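Local atomic coordinates of CurJ (Moorea producens 3L, PDB entry 5TZ6), a protein that probably catalyses, through this dehydratase domain of a polyketide synthase module, a vinylogous dehydration during curacin biosynthesis. Residues A[102-110]-A[128-139]. The protein carries 1 engineered substitution. Sequence-based numbering, arbitrary orientation.
Sequences SFSFQVISF and ISDWAVHATGKL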
# COMPACT_ATOMS: atom_id res chain seq x y z
N SER A 102 -1.87 -10.03 -19.56
CA SER A 102 -1.21 -10.78 -18.49
C SER A 102 -0.44 -9.79 -17.64
O SER A 102 -0.44 -8.58 -17.89
CB SER A 102 -0.31 -11.87 -19.06
OG SER A 102 0.76 -11.32 -19.80
N PHE A 103 0.22 -10.31 -16.60
CA PHE A 103 1.12 -9.55 -15.74
C PHE A 103 2.40 -10.35 -15.58
O PHE A 103 2.35 -11.54 -15.25
CB PHE A 103 0.52 -9.31 -14.35
CG PHE A 103 -0.71 -8.44 -14.35
CD1 PHE A 103 -0.61 -7.07 -14.40
CD2 PHE A 103 -1.97 -9.02 -14.26
CE1 PHE A 103 -1.75 -6.27 -14.39
CE2 PHE A 103 -3.11 -8.23 -14.24
CZ PHE A 103 -2.99 -6.85 -14.31
N SER A 104 3.54 -9.72 -15.79
CA SER A 104 4.78 -10.29 -15.30
C SER A 104 4.86 -10.00 -13.81
O SER A 104 4.49 -8.92 -13.35
CB SER A 104 5.99 -9.70 -16.03
OG SER A 104 5.86 -8.30 -16.15
N PHE A 105 5.30 -10.98 -13.03
CA PHE A 105 5.31 -10.80 -11.59
C PHE A 105 6.69 -11.08 -11.03
O PHE A 105 7.42 -11.96 -11.53
CB PHE A 105 4.26 -11.70 -10.89
CG PHE A 105 4.60 -13.16 -10.93
CD1 PHE A 105 5.50 -13.70 -10.01
CD2 PHE A 105 4.02 -13.99 -11.87
CE1 PHE A 105 5.83 -15.05 -10.05
CE2 PHE A 105 4.34 -15.35 -11.90
CZ PHE A 105 5.25 -15.88 -10.99
N GLN A 106 7.03 -10.33 -9.99
CA GLN A 106 8.15 -10.63 -9.10
C GLN A 106 7.64 -10.65 -7.66
O GLN A 106 7.02 -9.68 -7.21
CB GLN A 106 9.26 -9.59 -9.24
CG GLN A 106 10.01 -9.65 -10.56
CD GLN A 106 11.09 -8.60 -10.66
OE1 GLN A 106 10.80 -7.40 -10.75
NE2 GLN A 106 12.35 -9.03 -10.63
N VAL A 107 7.89 -11.74 -6.96
CA VAL A 107 7.69 -11.83 -5.52
C VAL A 107 9.03 -11.61 -4.84
O VAL A 107 9.96 -12.42 -5.01
CB VAL A 107 7.09 -13.18 -5.10
CG1 VAL A 107 6.96 -13.24 -3.59
CG2 VAL A 107 5.74 -13.41 -5.77
N ILE A 108 9.12 -10.52 -4.06
CA ILE A 108 10.34 -10.06 -3.40
C ILE A 108 10.06 -9.89 -1.91
O ILE A 108 8.91 -9.89 -1.47
CB ILE A 108 10.87 -8.74 -3.99
CG1 ILE A 108 9.97 -7.57 -3.57
CG2 ILE A 108 10.96 -8.81 -5.50
CD1 ILE A 108 10.52 -6.23 -3.99
N SER A 109 11.13 -9.72 -1.13
CA SER A 109 11.01 -9.43 0.29
C SER A 109 12.20 -8.61 0.76
O SER A 109 13.23 -8.51 0.09
CB SER A 109 10.90 -10.71 1.12
OG SER A 109 12.17 -11.31 1.24
N PHE A 110 12.04 -8.02 1.95
CA PHE A 110 13.05 -7.17 2.57
C PHE A 110 12.69 -6.97 4.04
O PHE A 110 11.55 -7.23 4.45
CB PHE A 110 13.17 -5.81 1.85
CG PHE A 110 11.86 -5.07 1.70
CD1 PHE A 110 11.08 -5.23 0.56
CD2 PHE A 110 11.41 -4.22 2.70
CE1 PHE A 110 9.88 -4.55 0.41
CE2 PHE A 110 10.21 -3.53 2.55
CZ PHE A 110 9.44 -3.70 1.41
N ILE A 128 14.59 1.88 1.02
CA ILE A 128 15.00 0.48 0.99
C ILE A 128 16.16 0.31 0.02
O ILE A 128 16.30 1.07 -0.95
CB ILE A 128 13.81 -0.42 0.60
CG1 ILE A 128 12.61 -0.12 1.51
CG2 ILE A 128 14.21 -1.89 0.67
CD1 ILE A 128 11.28 -0.56 0.93
N SER A 129 17.00 -0.69 0.27
CA SER A 129 18.16 -0.93 -0.58
C SER A 129 18.53 -2.41 -0.63
O SER A 129 19.00 -2.89 -1.67
CB SER A 129 19.35 -0.10 -0.09
OG SER A 129 19.68 -0.43 1.25
N ASP A 130 18.33 -3.13 0.47
CA ASP A 130 18.60 -4.56 0.53
C ASP A 130 17.29 -5.33 0.37
O ASP A 130 16.34 -5.12 1.14
CB ASP A 130 19.27 -4.93 1.85
CG ASP A 130 20.48 -5.82 1.66
OD1 ASP A 130 20.58 -6.46 0.59
OD2 ASP A 130 21.33 -5.88 2.57
N TRP A 131 17.24 -6.21 -0.62
CA TRP A 131 16.02 -6.95 -0.92
C TRP A 131 16.37 -8.19 -1.73
O TRP A 131 17.49 -8.33 -2.24
CB TRP A 131 15.00 -6.08 -1.67
CG TRP A 131 15.57 -5.38 -2.87
CD1 TRP A 131 16.40 -4.30 -2.88
CD2 TRP A 131 15.32 -5.71 -4.25
NE1 TRP A 131 16.70 -3.93 -4.17
CE2 TRP A 131 16.05 -4.78 -5.03
CE3 TRP A 131 14.57 -6.69 -4.89
CZ2 TRP A 131 16.04 -4.82 -6.42
CZ3 TRP A 131 14.56 -6.72 -6.27
CH2 TRP A 131 15.29 -5.79 -7.02
N ALA A 132 15.40 -9.09 -1.84
CA ALA A 132 15.61 -10.38 -2.48
C ALA A 132 14.41 -10.74 -3.34
O ALA A 132 13.27 -10.37 -3.04
CB ALA A 132 15.84 -11.48 -1.44
N VAL A 133 14.67 -11.45 -4.43
CA VAL A 133 13.63 -11.95 -5.32
C VAL A 133 13.42 -13.43 -5.04
O VAL A 133 14.38 -14.23 -5.07
CB VAL A 133 13.99 -11.71 -6.80
CG1 VAL A 133 12.91 -12.26 -7.70
CG2 VAL A 133 14.20 -10.23 -7.05
N HIS A 134 12.18 -13.81 -4.76
CA HIS A 134 11.86 -15.19 -4.42
C HIS A 134 11.07 -15.91 -5.49
O HIS A 134 11.09 -17.15 -5.53
CB HIS A 134 11.07 -15.24 -3.11
CG HIS A 134 11.76 -14.52 -1.99
ND1 HIS A 134 13.04 -14.84 -1.59
CD2 HIS A 134 11.35 -13.50 -1.19
CE1 HIS A 134 13.39 -14.05 -0.59
NE2 HIS A 134 12.39 -13.23 -0.33
N ALA A 135 10.38 -15.19 -6.38
CA ALA A 135 9.74 -15.89 -7.48
C ALA A 135 9.49 -14.91 -8.61
O ALA A 135 9.29 -13.72 -8.38
CB ALA A 135 8.42 -16.55 -7.05
N THR A 136 9.54 -15.42 -9.83
CA THR A 136 9.27 -14.59 -11.00
C THR A 136 8.44 -15.40 -11.97
O THR A 136 8.44 -16.63 -11.93
CB THR A 136 10.57 -14.12 -11.66
OG1 THR A 136 11.36 -15.26 -12.02
CG2 THR A 136 11.37 -13.29 -10.69
N GLY A 137 7.71 -14.70 -12.83
CA GLY A 137 7.04 -15.41 -13.91
C GLY A 137 5.93 -14.57 -14.52
O GLY A 137 5.95 -13.34 -14.43
N LYS A 138 4.97 -15.26 -15.12
CA LYS A 138 3.87 -14.63 -15.84
C LYS A 138 2.54 -15.12 -15.27
O LYS A 138 2.43 -16.24 -14.79
CB LYS A 138 4.00 -14.93 -17.34
CG LYS A 138 2.75 -14.77 -18.18
CD LYS A 138 3.14 -14.52 -19.63
CE LYS A 138 4.00 -15.66 -20.17
NZ LYS A 138 3.22 -16.66 -20.94
N LEU A 139 1.53 -14.26 -15.32
CA LEU A 139 0.28 -14.51 -14.61
C LEU A 139 -0.87 -14.01 -15.46
O LEU A 139 -0.89 -12.84 -15.85
CB LEU A 139 0.30 -13.79 -13.26
CG LEU A 139 -0.99 -13.73 -12.44
CD1 LEU A 139 -1.39 -15.13 -12.01
CD2 LEU A 139 -0.77 -12.83 -11.24
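Phe105 lies over Gly137, the glycine of a hydrogen-bonded antiparallel pair, and Gly137 CA stands 3.7 Å from the ring centroid in a CH-pi contact. Between backbone N and carbonyl carbon (chi1 70°), Phe105 CG turns the ring across to the partner strand, where its CE1 rim approaches Ala135 CB and CD2 lies 4.0 Å from Leu139 CB. Gly137 lies so close under the ring that the position has no space for a CB, and the backbone angles of Gly137 (phi 162°, psi -155°) suit only a residue without one. With an alanine in place of this phenylalanine, the Gly137 backbone would probably lose the ring above it and a gap would open between Ala135 and Leu139. Farther along, a classic beta bulge interrupts the pairing: Val107 O accepts from both His134 N, at 2.6 Å, and Ala135 N, at 3.1 Å. Two neighbouring strands of the hotdog fold are joined here, with Phe105 and Val107 packing on Leu58 of the helix 51-65. At the bulge, the end of the His134 side chain reaches Ser109, and NE2 hydrogen-bonds Ser109 OG at a doubtfully short 2.5 Å, the hydroxyl lying near the imidazole plane. Beyond this pair, Arg90 NH2 also bonds Ser109 OG, while Gln80 O engages His134 ND1, fixing the ring from its other nitrogen.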